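Local coordinates for YfkN protein (Bacillus subtilis subsp. subtilis, PDB 3GVE), which belongs to the calcineurin-like phosphoesterase family and holds a manganese and a magnesium ion in a metal centre with one shared ligand, at residues G104-G107 against N108-N112; G68-L71 against G72-A75; P173-M176 against T177-K180; P91-S94 against V95-L99; M279-W283 against G284-G288. One frame throughout, in Å; residues are numbered along the deposited sequence.

Overall arrangement
All five contacts are local, and they follow one another in series: none nests in or crosses another. First comes interaction 2, the opening turn of helix 70-85. Interaction 4 follows on helix 91-98, and Leu71 packs on Ile92 between them. Interaction 1 turns the chain after strand 104-105, where Asn108 binds magnesium. Interaction 3 is the short helix 175-178; it touches interaction 1 through Trp178 and Ile175 on Asn108, and through Asp179 bound to Asn112. Interaction 5 closes the tight turn from strand 275-280 to strand 286-297. It joins the two large sheets of the fold, with Ser282 about 6 Å from manganese (side chain to ion).

Interaction 1 (G104-G107 against N108-N112); sequences GTLG and NHEFN. With MG (magnesium ion), chain D.
Gly107 and Glu110 close the turn of the GNHE motif at the metal centre. Gly107 N donates to Glu110 OE1 over 2.7 Å. It meets this oxygen on the anti side, somewhat out of the carboxylate plane. In return, Glu110 N donates to Gly107 O over 3.2 Å, from above the carbonyl plane. A bend at chi2 (70°) swings the carboxylate back to Gly107. The backbone N of Asp64 also binds OE1, while those of Leu65 and Ile66 bind OE2, so Glu110 ties the turn to the loop of a metal ligand. Such a Gly-Asn-His-Glu turn after a strand is a signature of calcineurin-like phosphoesterases. Here Asn108 OD1 binds magnesium at 2.1 Å, and water 1 binds the same ion. Asp64, His216 and His249 add further ligands. His109 ND1 donates to Asn112 OD1 over 2.7 Å, almost straight at 172° and in the ring plane. This fixes the ring rotation, with NE2 bonded to a bound citric acid. On the apolar side, Phe111 CZ meets Leu106 CD1 at 3.8 Å, the two side chains crossing at about a right angle.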
loop_
_atom_site.group_PDB
_atom_site.type_symbol
_atom_site.label_atom_id
_atom_site.label_comp_id
_atom_site.label_asym_id
_atom_site.label_seq_id
_atom_site.Cartn_x
_atom_site.Cartn_y
_atom_site.Cartn_z
ATOM N N GLY A 104 4.458 15.979 -17.386
ATOM C CA GLY A 104 4.207 15.340 -16.106
ATOM C C GLY A 104 4.054 16.403 -15.017
ATOM O O GLY A 104 4.164 17.610 -15.281
ATOM N N THR A 105 3.823 15.937 -13.784
ATOM C CA THR A 105 3.611 16.882 -12.663
ATOM C C THR A 105 4.079 16.294 -11.364
ATOM O O THR A 105 4.544 15.112 -11.327
ATOM C CB THR A 105 2.132 17.317 -12.644
ATOM O OG1 THR A 105 2.027 18.513 -11.859
ATOM C CG2 THR A 105 1.215 16.251 -12.038
ATOM N N LEU A 106 3.971 17.038 -10.264
ATOM C CA LEU A 106 4.408 16.576 -8.975
ATOM C C LEU A 106 3.244 16.108 -8.145
ATOM O O LEU A 106 2.270 16.768 -7.953
ATOM C CB LEU A 106 5.157 17.681 -8.241
ATOM C CG LEU A 106 6.283 18.325 -9.077
ATOM C CD1 LEU A 106 6.923 19.436 -8.336
ATOM C CD2 LEU A 106 7.297 17.349 -9.582
ATOM N N GLY A 107 3.407 14.872 -7.618
ATOM C CA GLY A 107 2.491 14.394 -6.616
ATOM C C GLY A 107 3.194 14.617 -5.253
ATOM O O GLY A 107 4.364 15.052 -5.154
ATOM N N ASN A 108 2.420 14.381 -4.182
ATOM C CA ASN A 108 3.017 14.601 -2.838
ATOM C C ASN A 108 4.259 13.758 -2.606
ATOM O O ASN A 108 5.229 14.148 -1.968
ATOM C CB ASN A 108 1.996 14.397 -1.690
ATOM C CG ASN A 108 1.108 13.163 -1.875
ATOM O OD1 ASN A 108 0.390 12.982 -2.858
ATOM N ND2 ASN A 108 1.256 12.250 -0.959
ATOM N N HIS A 109 4.229 12.527 -3.099
ATOM C CA HIS A 109 5.360 11.579 -2.852
ATOM C C HIS A 109 6.642 11.970 -3.610
ATOM O O HIS A 109 7.697 11.442 -3.235
ATOM C CB HIS A 109 4.936 10.132 -3.078
ATOM C CG HIS A 109 4.061 9.644 -1.980
ATOM N ND1 HIS A 109 4.549 9.355 -0.714
ATOM C CD2 HIS A 109 2.724 9.492 -1.925
ATOM C CE1 HIS A 109 3.530 8.994 0.075
ATOM N NE2 HIS A 109 2.415 9.047 -0.650
ATOM N N GLU A 110 6.561 12.864 -4.592
ATOM C CA GLU A 110 7.766 13.354 -5.253
ATOM C C GLU A 110 8.686 14.120 -4.303
ATOM O O GLU A 110 9.837 14.268 -4.604
ATOM C CB GLU A 110 7.388 14.236 -6.462
ATOM C CG GLU A 110 7.432 13.519 -7.832
ATOM C CD GLU A 110 6.333 12.500 -7.987
ATOM O OE1 GLU A 110 5.195 12.811 -7.634
ATOM O OE2 GLU A 110 6.600 11.404 -8.450
ATOM N N PHE A 111 8.150 14.564 -3.181
ATOM C CA PHE A 111 8.910 15.350 -2.218
ATOM C C PHE A 111 9.559 14.531 -1.113
ATOM O O PHE A 111 10.296 15.064 -0.316
ATOM C CB PHE A 111 7.992 16.418 -1.609
ATOM C CG PHE A 111 7.512 17.430 -2.615
ATOM C CD1 PHE A 111 8.291 18.520 -2.931
ATOM C CD2 PHE A 111 6.311 17.260 -3.274
ATOM C CE1 PHE A 111 7.867 19.433 -3.880
ATOM C CE2 PHE A 111 5.893 18.154 -4.213
ATOM C CZ PHE A 111 6.662 19.238 -4.513
ATOM N N ASN A 112 9.261 13.234 -1.069
ATOM C CA ASN A 112 9.686 12.364 0.038
ATOM C C ASN A 112 11.207 12.244 0.178
ATOM O O ASN A 112 11.705 11.967 1.246
ATOM C CB ASN A 112 9.144 10.930 -0.125
ATOM C CG ASN A 112 7.636 10.780 0.079
ATOM O OD1 ASN A 112 7.143 9.692 -0.110
ATOM N ND2 ASN A 112 6.930 11.827 0.462
HETATM MG MG MG D . -0.777 11.546 -3.793
HETATM O O HOH W 1 -1.872 9.406 -3.369
#

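Interaction 2 (G68-L71 against G72-A75)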
loop_
_atom_site.group_PDB
_atom_site.type_symbol
_atom_site.label_atom_id
_atom_site.label_comp_id
_atom_site.label_asym_id
_atom_site.label_seq_id
_atom_site.Cartn_x
_atom_site.Cartn_y
_atom_site.Cartn_z
ATOM N N GLY A 68 7.563 4.783 -3.947
ATOM C CA GLY A 68 6.546 3.887 -3.429
ATOM C C GLY A 68 6.954 2.441 -3.235
ATOM O O GLY A 68 6.380 1.733 -2.435
ATOM N N ASN A 69 7.946 1.999 -3.995
ATOM C CA ASN A 69 8.415 0.612 -3.912
ATOM C C ASN A 69 9.944 0.539 -3.854
ATOM O O ASN A 69 10.589 1.555 -3.860
ATOM C CB ASN A 69 7.789 -0.268 -5.009
ATOM C CG ASN A 69 8.332 0.011 -6.409
ATOM O OD1 ASN A 69 7.785 -0.460 -7.403
ATOM N ND2 ASN A 69 9.411 0.730 -6.486
ATOM N N PRO A 70 10.528 -0.656 -3.790
ATOM C CA PRO A 70 11.991 -0.745 -3.688
ATOM C C PRO A 70 12.768 -0.256 -4.918
ATOM O O PRO A 70 13.917 0.074 -4.771
ATOM C CB PRO A 70 12.227 -2.238 -3.419
ATOM C CG PRO A 70 11.021 -2.627 -2.644
ATOM C CD PRO A 70 9.886 -1.902 -3.329
ATOM N N LEU A 71 12.144 -0.188 -6.087
ATOM C CA LEU A 71 12.815 0.375 -7.257
ATOM C C LEU A 71 13.048 1.875 -7.064
ATOM O O LEU A 71 14.109 2.378 -7.366
ATOM C CB LEU A 71 12.030 0.086 -8.541
ATOM C CG LEU A 71 12.736 0.561 -9.811
ATOM C CD1 LEU A 71 12.518 -0.400 -10.977
ATOM C CD2 LEU A 71 12.365 1.986 -10.183
ATOM N N GLY A 72 12.059 2.568 -6.514
ATOM C CA GLY A 72 12.220 3.972 -6.186
ATOM C C GLY A 72 13.286 4.181 -5.124
ATOM O O GLY A 72 14.037 5.139 -5.177
ATOM N N GLU A 73 13.331 3.272 -4.152
ATOM C CA GLU A 73 14.351 3.296 -3.092
ATOM C C GLU A 73 15.738 3.053 -3.673
ATOM O O GLU A 73 16.689 3.704 -3.316
ATOM C CB GLU A 73 14.102 2.184 -2.078
ATOM C CG GLU A 73 12.975 2.394 -1.159
ATOM C CD GLU A 73 12.674 1.122 -0.350
ATOM O OE1 GLU A 73 11.552 1.028 0.145
ATOM O OE2 GLU A 73 13.540 0.212 -0.237
ATOM N N TYR A 74 15.830 2.094 -4.579
ATOM C CA TYR A 74 17.096 1.798 -5.218
ATOM C C TYR A 74 17.666 3.060 -5.889
ATOM O O TYR A 74 18.841 3.364 -5.792
ATOM C CB TYR A 74 16.947 0.647 -6.237
ATOM C CG TYR A 74 18.237 0.430 -6.992
ATOM C CD1 TYR A 74 19.249 -0.340 -6.449
ATOM C CD2 TYR A 74 18.473 1.059 -8.204
ATOM C CE1 TYR A 74 20.432 -0.510 -7.097
ATOM C CE2 TYR A 74 19.671 0.895 -8.862
ATOM C CZ TYR A 74 20.639 0.106 -8.306
ATOM O OH TYR A 74 21.843 -0.067 -8.949
ATOM N N ALA A 75 16.812 3.813 -6.572
ATOM C CA ALA A 75 17.275 4.980 -7.285
ATOM C C ALA A 75 17.866 6.052 -6.369
ATOM O O ALA A 75 18.945 6.563 -6.600
ATOM C CB ALA A 75 16.189 5.539 -8.144
#
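Glu73 runs back alongside Pro70, one turn earlier in helix 70-85. By its place on the helix, Glu73 CB lies 3.4 Å from Pro70 O. Its CG stands beside its own backbone N (chi1 -74°), and the chain is extended from there. This carries Glu73 CD to 3.9 Å from Pro70 CA. The carboxylate ends near the start of the helix, and OE2 is hydrogen-bonded to Tyr338 of helix 322-340. Tyr74 is turned differently. Tyr74 CB points toward the first turn and sits 3.4 Å from Pro70 O. The ring then leads away, because CG is opposite the backbone N (chi1 175°). It stacks on Tyr78 and packs against helix 322-340. Leu71 and Pro70 both point away from the turn that follows. Leu71 packs on Tyr29 and Thr335, and Pro70 on Tyr30 and Val339. Gly72 adds only backbone to the turn.

Asn69 is the N-cap residue. Its carbonyl opens the helical bonding: Glu73 N donates to Asn69 O over 3.2 Å, in the carbonyl plane. Tyr74 N follows with a shorter bond to Pro70 O, 2.8 Å. Ala75 N then binds Leu71 O at 3.2 Å. The side chains meet this first turn mostly through carbon, so backbone bonds carry the polar contact. A carboxylate so near the N-terminal end of a helix is consistent with a favourable interaction with the helix dipole.

Interaction 3 (P173-M176 against T177-K180); sequences PQIM and TWDK
Gln174 and Trp178 meet side chain to side chain, four residues apart around the short helix 175-178. Gln174 CB lies over the indole face, 3.6 Å from the centroid of the six-membered ring of Trp178 and 12° off its normal. This is a CH-pi contact. Gln174 O sits over the same ring system, 3.4 Å from Trp178 CD2. The side chain of Gln174 bends at chi2 (76°), which carries its amide off the ring; NE2 binds Gly227 O. Ile175 CG2 reaches Trp178 CE3 at 4.1 Å. The indole also meets the ring of the magnesium ligand His249 and packs on Asn108. Met176, a selenomethionine, points away. Its chain curls toward Leu183 and Val189, while Met176 O lies 3.4 Å from Lys180 CB.

The backbone bonds close the turn. Gln174 O accepts from Trp178 N at 3.0 Å, nearly along the C=O axis, and from Thr177 N at 2.9 Å, from above the carbonyl plane. Asp179 N binds Ile175 O at 2.8 Å as the chain leaves the helix. Two N-H donors thus satisfy Gln174 O where it lies against the indole face, the Trp178 bond being the straight one (173°).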
loop_
_atom_site.group_PDB
_atom_site.type_symbol
_atom_site.label_atom_id
_atom_site.label_comp_id
_atom_site.label_asym_id
_atom_site.label_seq_id
_atom_site.Cartn_x
_atom_site.Cartn_y
_atom_site.Cartn_z
ATOM N N PRO A 173 -1.651 21.073 -0.821
ATOM C CA PRO A 173 -0.888 21.887 0.136
ATOM C C PRO A 173 -0.449 21.119 1.378
ATOM O O PRO A 173 0.451 21.579 2.056
ATOM C CB PRO A 173 -1.851 23.027 0.505
ATOM C CG PRO A 173 -2.917 23.009 -0.482
ATOM C CD PRO A 173 -2.991 21.634 -1.078
ATOM N N GLN A 174 -1.055 19.965 1.608
ATOM C CA GLN A 174 -0.745 19.116 2.732
ATOM C C GLN A 174 0.671 18.530 2.678
ATOM O O GLN A 174 1.094 17.898 3.628
ATOM C CB GLN A 174 -1.789 17.992 2.828
ATOM C CG GLN A 174 -3.158 18.417 3.334
ATOM C CD GLN A 174 -3.983 19.164 2.299
ATOM O OE1 GLN A 174 -3.668 19.180 1.129
ATOM N NE2 GLN A 174 -5.065 19.782 2.749
ATOM N N ILE A 175 1.402 18.745 1.585
ATOM C CA ILE A 175 2.808 18.308 1.550
ATOM C C ILE A 175 3.611 19.006 2.666
ATOM O O ILE A 175 4.591 18.505 3.122
ATOM C CB ILE A 175 3.492 18.533 0.166
ATOM C CG1 ILE A 175 3.564 20.016 -0.199
ATOM C CG2 ILE A 175 2.797 17.731 -0.934
ATOM C CD1 ILE A 175 4.439 20.284 -1.462
HETATM N N MSE A 176 3.135 20.161 3.115
HETATM C CA MSE A 176 3.806 20.885 4.195
HETATM C C MSE A 176 3.728 20.115 5.515
HETATM O O MSE A 176 4.561 20.285 6.380
HETATM C CB MSE A 176 3.191 22.273 4.362
HETATM C CG MSE A 176 3.369 23.203 3.161
HETATM SE SE MSE A 176 5.194 23.364 2.468
HETATM C CE MSE A 176 6.162 23.822 4.090
ATOM N N THR A 177 2.723 19.265 5.648
ATOM C CA THR A 177 2.597 18.352 6.775
ATOM C C THR A 177 3.307 17.028 6.491
ATOM O O THR A 177 4.131 16.582 7.256
ATOM C CB THR A 177 1.107 18.077 7.078
ATOM O OG1 THR A 177 0.485 19.305 7.446
ATOM C CG2 THR A 177 0.937 17.083 8.225
ATOM N N TRP A 178 2.973 16.404 5.371
ATOM C CA TRP A 178 3.522 15.093 5.030
ATOM C C TRP A 178 5.043 15.089 4.908
ATOM O O TRP A 178 5.675 14.102 5.214
ATOM C CB TRP A 178 2.893 14.585 3.726
ATOM C CG TRP A 178 1.405 14.409 3.779
ATOM C CD1 TRP A 178 0.666 13.981 4.837
ATOM C CD2 TRP A 178 0.491 14.628 2.709
ATOM N NE1 TRP A 178 -0.661 13.922 4.492
ATOM C CE2 TRP A 178 -0.796 14.327 3.191
ATOM C CE3 TRP A 178 0.631 15.078 1.395
ATOM C CZ2 TRP A 178 -1.929 14.434 2.395
ATOM C CZ3 TRP A 178 -0.498 15.188 0.611
ATOM C CH2 TRP A 178 -1.759 14.875 1.113
ATOM N N ASP A 179 5.593 16.189 4.410
ATOM C CA ASP A 179 7.045 16.353 4.225
ATOM C C ASP A 179 7.562 17.595 4.972
ATOM O O ASP A 179 8.394 18.332 4.492
ATOM C CB ASP A 179 7.421 16.384 2.732
ATOM C CG ASP A 179 7.873 15.033 2.232
ATOM O OD1 ASP A 179 8.798 14.465 2.830
ATOM O OD2 ASP A 179 7.293 14.524 1.268
ATOM N N LYS A 180 7.036 17.792 6.174
ATOM C CA LYS A 180 7.488 18.877 7.044
ATOM C C LYS A 180 9.033 18.983 7.162
ATOM O O LYS A 180 9.594 20.038 6.983
ATOM C CB LYS A 180 6.852 18.742 8.424
ATOM C CG LYS A 180 7.164 19.903 9.358
ATOM C CD LYS A 180 6.231 19.910 10.565
ATOM C CE LYS A 180 6.642 20.950 11.584
ATOM N NZ LYS A 180 7.747 20.383 12.372
#

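Interaction 4 (P91-S94 against V95-L99)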
loop_
_atom_site.group_PDB
_atom_site.type_symbol
_atom_site.label_atom_id
_atom_site.label_comp_id
_atom_site.label_asym_id
_atom_site.label_seq_id
_atom_site.Cartn_x
_atom_site.Cartn_y
_atom_site.Cartn_z
ATOM N N PRO A 91 16.092 6.358 -13.479
ATOM C CA PRO A 91 15.616 5.227 -14.292
ATOM C C PRO A 91 14.109 5.259 -14.583
ATOM O O PRO A 91 13.706 4.851 -15.646
ATOM C CB PRO A 91 15.990 4.012 -13.438
ATOM C CG PRO A 91 17.195 4.448 -12.736
ATOM C CD PRO A 91 16.939 5.888 -12.370
ATOM N N ILE A 92 13.299 5.756 -13.656
ATOM C CA ILE A 92 11.871 5.887 -13.931
ATOM C C ILE A 92 11.625 6.921 -15.047
ATOM O O ILE A 92 10.841 6.704 -15.959
ATOM C CB ILE A 92 11.088 6.227 -12.659
ATOM C CG1 ILE A 92 11.078 5.002 -11.739
ATOM C CG2 ILE A 92 9.672 6.685 -13.007
ATOM C CD1 ILE A 92 10.490 5.268 -10.371
ATOM N N ILE A 93 12.323 8.042 -14.957
ATOM C CA ILE A 93 12.271 9.059 -15.998
ATOM C C ILE A 93 12.756 8.519 -17.356
ATOM O O ILE A 93 12.192 8.853 -18.377
ATOM C CB ILE A 93 13.030 10.341 -15.575
ATOM C CG1 ILE A 93 12.382 10.957 -14.312
ATOM C CG2 ILE A 93 13.091 11.366 -16.733
ATOM C CD1 ILE A 93 10.893 11.369 -14.487
ATOM N N SER A 94 13.780 7.667 -17.363
ATOM C CA SER A 94 14.180 7.000 -18.643
ATOM C C SER A 94 13.053 6.242 -19.274
ATOM O O SER A 94 12.927 6.257 -20.501
ATOM C CB SER A 94 15.351 6.068 -18.436
ATOM O OG SER A 94 16.459 6.739 -17.861
ATOM N N VAL A 95 12.236 5.570 -18.466
ATOM C CA VAL A 95 11.063 4.869 -19.024
ATOM C C VAL A 95 10.058 5.847 -19.647
ATOM O O VAL A 95 9.535 5.664 -20.732
ATOM C CB VAL A 95 10.349 3.997 -17.948
ATOM C CG1 VAL A 95 9.091 3.405 -18.468
ATOM C CG2 VAL A 95 11.311 2.852 -17.500
HETATM N N MSE A 96 9.788 6.931 -18.922
HETATM C CA MSE A 96 8.850 7.969 -19.384
HETATM C C MSE A 96 9.325 8.633 -20.696
HETATM O O MSE A 96 8.553 8.939 -21.567
HETATM C CB MSE A 96 8.621 9.050 -18.306
HETATM C CG MSE A 96 8.300 8.520 -16.897
HETATM SE SE MSE A 96 6.899 7.161 -16.775
HETATM C CE MSE A 96 5.335 8.339 -16.600
ATOM N N ASN A 97 10.637 8.793 -20.817
ATOM C CA ASN A 97 11.291 9.368 -21.974
ATOM C C ASN A 97 11.096 8.391 -23.152
ATOM O O ASN A 97 10.759 8.760 -24.263
ATOM C CB ASN A 97 12.781 9.612 -21.735
ATOM C CG ASN A 97 13.045 10.876 -20.889
ATOM O OD1 ASN A 97 12.153 11.706 -20.678
ATOM N ND2 ASN A 97 14.270 11.014 -20.457
ATOM N N ALA A 98 11.307 7.111 -22.865
ATOM C CA ALA A 98 11.197 6.068 -23.886
ATOM C C ALA A 98 9.768 5.934 -24.405
ATOM O O ALA A 98 9.562 5.636 -25.558
ATOM C CB ALA A 98 11.715 4.735 -23.360
ATOM N N LEU A 99 8.788 6.159 -23.539
ATOM C CA LEU A 99 7.365 6.127 -23.909
ATOM C C LEU A 99 6.890 7.459 -24.502
ATOM O O LEU A 99 5.737 7.607 -24.876
ATOM C CB LEU A 99 6.506 5.781 -22.691
ATOM C CG LEU A 99 6.621 4.358 -22.142
ATOM C CD1 LEU A 99 5.796 4.180 -20.881
ATOM C CD2 LEU A 99 6.174 3.359 -23.213
#
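The carboxamide of Asn97 is the flat group here, and Ile93 lies against one of its faces. Ile93 O stands over that face, 3.3 Å from Asn97 CG. Ile93 CG2 is on the same side, 3.9 Å from Asn97 ND2. The two side chains cross obliquely. Asn97 CG stands beside its own backbone N (chi1 -78°), which turns the amide back over the preceding turn. Its ends are bonded outside: OD1 accepts from Asp126 N and ND2 donates to Gly124 O. Both bonds hold the plane in its rotation.

Four i to i+4 backbone bonds join 91-94 to 95-98. Asn97 N binds Ile93 O at 2.9 Å. Ala98 N to Ser94 O follows at 3.0 Å. The other two join Val95 N to Pro91 O and Met96 N to Ile92 O. Leu99 N continues the series to Val95 O. Side-chain carbons pack on these carbonyls. Val95 CG2 is 3.6 Å from Pro91 O, and CG of the selenomethionine Met96 is 3.3 Å from Ile92 O.

Around the helix, Pro91, Val95 and Ala98 face helix 322-340. Val95, Met96 and Leu99 meet Leu40 of helix 40-53, and Ile92 packs on Leu71 of helix 70-85.

Interaction 5 (M279-W283 against G284-G288); sequences MPSSW and GKYLG
Pro280 and Tyr286 face each other across the turn, with Pro280 CB and Tyr286 CB 3.9 Å apart. Pro280 CB also lies 3.5 Å from Gly288 N. Next to it, Ser281 CB comes obliquely to the Tyr286 ring, 3.5 Å from CD2. At the tip, Lys285 N donates to Ser282 O over 3.1 Å, at 163°, from above the carbonyl plane. Lys285 CG lies beside its own backbone N (chi1 -67°), so the extended chain starts against the same carbonyl, with Lys285 CG 3.3 Å from Ser282 O.

This is a type I' beta turn from Ser282 to Lys285, with Trp283 and Gly284 at its two central positions. Two residues ahead of Ser282, Pro280 is the centre of an inverse gamma turn, closed by a weak bond from Ser281 N to Met279 O. Together they carry the chain from strand 275-280 to strand 286-297, that is, from one large sheet of the fold to the other.

Two waters brace the turn. Water 2 donates to Pro280 O at 2.8 Å and accepts from Gly284 N. Water 3 is 2.7 Å from Ser282 OG and accepts from Lys285 NZ at 3.1 Å; it also lies over one face of the Trp283 ring. That ring meets Phe38 edge-to-face, and the Trp283 backbone bonds to Asp19 and Gly39. Asp19 is a manganese ligand, and Ser282 packs on another, His251. Ser281 touches Ser31 of the second subunit, and Tyr286 touches Lys33 of that subunit.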
loop_
_atom_site.group_PDB
_atom_site.type_symbol
_atom_site.label_atom_id
_atom_site.label_comp_id
_atom_site.label_asym_id
_atom_site.label_seq_id
_atom_site.Cartn_x
_atom_site.Cartn_y
_atom_site.Cartn_z
HETATM N N MSE A 279 -9.700 9.757 -13.622
HETATM C CA MSE A 279 -8.866 9.322 -12.505
HETATM C C MSE A 279 -8.636 7.825 -12.681
HETATM O O MSE A 279 -9.483 6.999 -12.341
HETATM C CB MSE A 279 -9.524 9.597 -11.146
HETATM C CG MSE A 279 -8.674 9.100 -9.966
HETATM SE SE MSE A 279 -9.615 9.159 -8.270
HETATM C CE MSE A 279 -9.742 11.068 -8.057
ATOM N N PRO A 280 -7.481 7.489 -13.232
ATOM C CA PRO A 280 -7.209 6.095 -13.587
ATOM C C PRO A 280 -6.520 5.284 -12.492
ATOM O O PRO A 280 -5.451 4.753 -12.667
ATOM C CB PRO A 280 -6.326 6.226 -14.828
ATOM C CG PRO A 280 -5.584 7.487 -14.609
ATOM C CD PRO A 280 -6.580 8.417 -13.948
ATOM N N SER A 281 -7.191 5.159 -11.363
ATOM C CA SER A 281 -6.805 4.226 -10.303
ATOM C C SER A 281 -5.390 4.541 -9.785
ATOM O O SER A 281 -5.055 5.688 -9.548
ATOM C CB SER A 281 -6.934 2.774 -10.825
ATOM O OG SER A 281 -6.795 1.846 -9.758
ATOM N N SER A 282 -4.593 3.507 -9.572
ATOM C CA SER A 282 -3.219 3.661 -9.115
ATOM C C SER A 282 -2.389 2.508 -9.682
ATOM O O SER A 282 -2.927 1.533 -10.166
ATOM C CB SER A 282 -3.146 3.707 -7.589
ATOM O OG SER A 282 -3.570 2.484 -7.036
ATOM N N TRP A 283 -1.075 2.676 -9.656
ATOM C CA TRP A 283 -0.098 1.641 -10.013
ATOM C C TRP A 283 -0.172 1.165 -11.466
ATOM O O TRP A 283 0.322 0.103 -11.797
ATOM C CB TRP A 283 -0.209 0.436 -9.053
ATOM C CG TRP A 283 0.146 0.719 -7.631
ATOM C CD1 TRP A 283 0.256 1.914 -7.027
ATOM C CD2 TRP A 283 0.434 -0.268 -6.635
ATOM N NE1 TRP A 283 0.605 1.746 -5.698
ATOM C CE2 TRP A 283 0.718 0.408 -5.439
ATOM C CE3 TRP A 283 0.475 -1.661 -6.649
ATOM C CZ2 TRP A 283 1.052 -0.263 -4.253
ATOM C CZ3 TRP A 283 0.805 -2.324 -5.480
ATOM C CH2 TRP A 283 1.091 -1.623 -4.304
ATOM N N GLY A 284 -0.802 1.959 -12.319
ATOM C CA GLY A 284 -0.963 1.598 -13.714
ATOM C C GLY A 284 -2.100 0.636 -13.996
ATOM O O GLY A 284 -2.157 0.078 -15.057
ATOM N N LYS A 285 -3.023 0.467 -13.056
ATOM C CA LYS A 285 -4.149 -0.462 -13.236
ATOM C C LYS A 285 -5.182 -0.041 -14.297
ATOM O O LYS A 285 -5.915 -0.863 -14.815
ATOM C CB LYS A 285 -4.837 -0.736 -11.890
ATOM C CG LYS A 285 -3.954 -1.510 -10.891
ATOM C CD LYS A 285 -4.590 -1.572 -9.499
ATOM C CE LYS A 285 -3.702 -2.293 -8.479
ATOM N NZ LYS A 285 -4.388 -2.308 -7.155
ATOM N N TYR A 286 -5.204 1.248 -14.606
ATOM C CA TYR A 286 -6.078 1.824 -15.616
ATOM C C TYR A 286 -5.288 2.896 -16.363
ATOM O O TYR A 286 -4.335 3.451 -15.824
ATOM C CB TYR A 286 -7.285 2.485 -14.959
ATOM C CG TYR A 286 -8.378 1.553 -14.508
ATOM C CD1 TYR A 286 -9.566 1.473 -15.207
ATOM C CD2 TYR A 286 -8.234 0.783 -13.372
ATOM C CE1 TYR A 286 -10.592 0.625 -14.787
ATOM C CE2 TYR A 286 -9.252 -0.064 -12.950
ATOM C CZ TYR A 286 -10.414 -0.131 -13.663
ATOM O OH TYR A 286 -11.422 -0.973 -13.243
ATOM N N LEU A 287 -5.693 3.160 -17.596
ATOM C CA LEU A 287 -5.244 4.321 -18.356
ATOM C C LEU A 287 -6.423 5.294 -18.467
ATOM O O LEU A 287 -7.541 4.891 -18.752
ATOM C CB LEU A 287 -4.831 3.896 -19.757
ATOM C CG LEU A 287 -4.264 5.011 -20.638
ATOM C CD1 LEU A 287 -2.939 5.493 -20.072
ATOM C CD2 LEU A 287 -4.109 4.518 -22.078
ATOM N N GLY A 288 -6.163 6.577 -18.258
ATOM C CA GLY A 288 -7.176 7.601 -18.471
ATOM C C GLY A 288 -7.169 8.029 -19.926
ATOM O O GLY A 288 -6.128 8.129 -20.540
HETATM O O HOH W 2 -2.750 4.207 -12.138
HETATM O O HOH W 3 -2.833 0.147 -5.992
#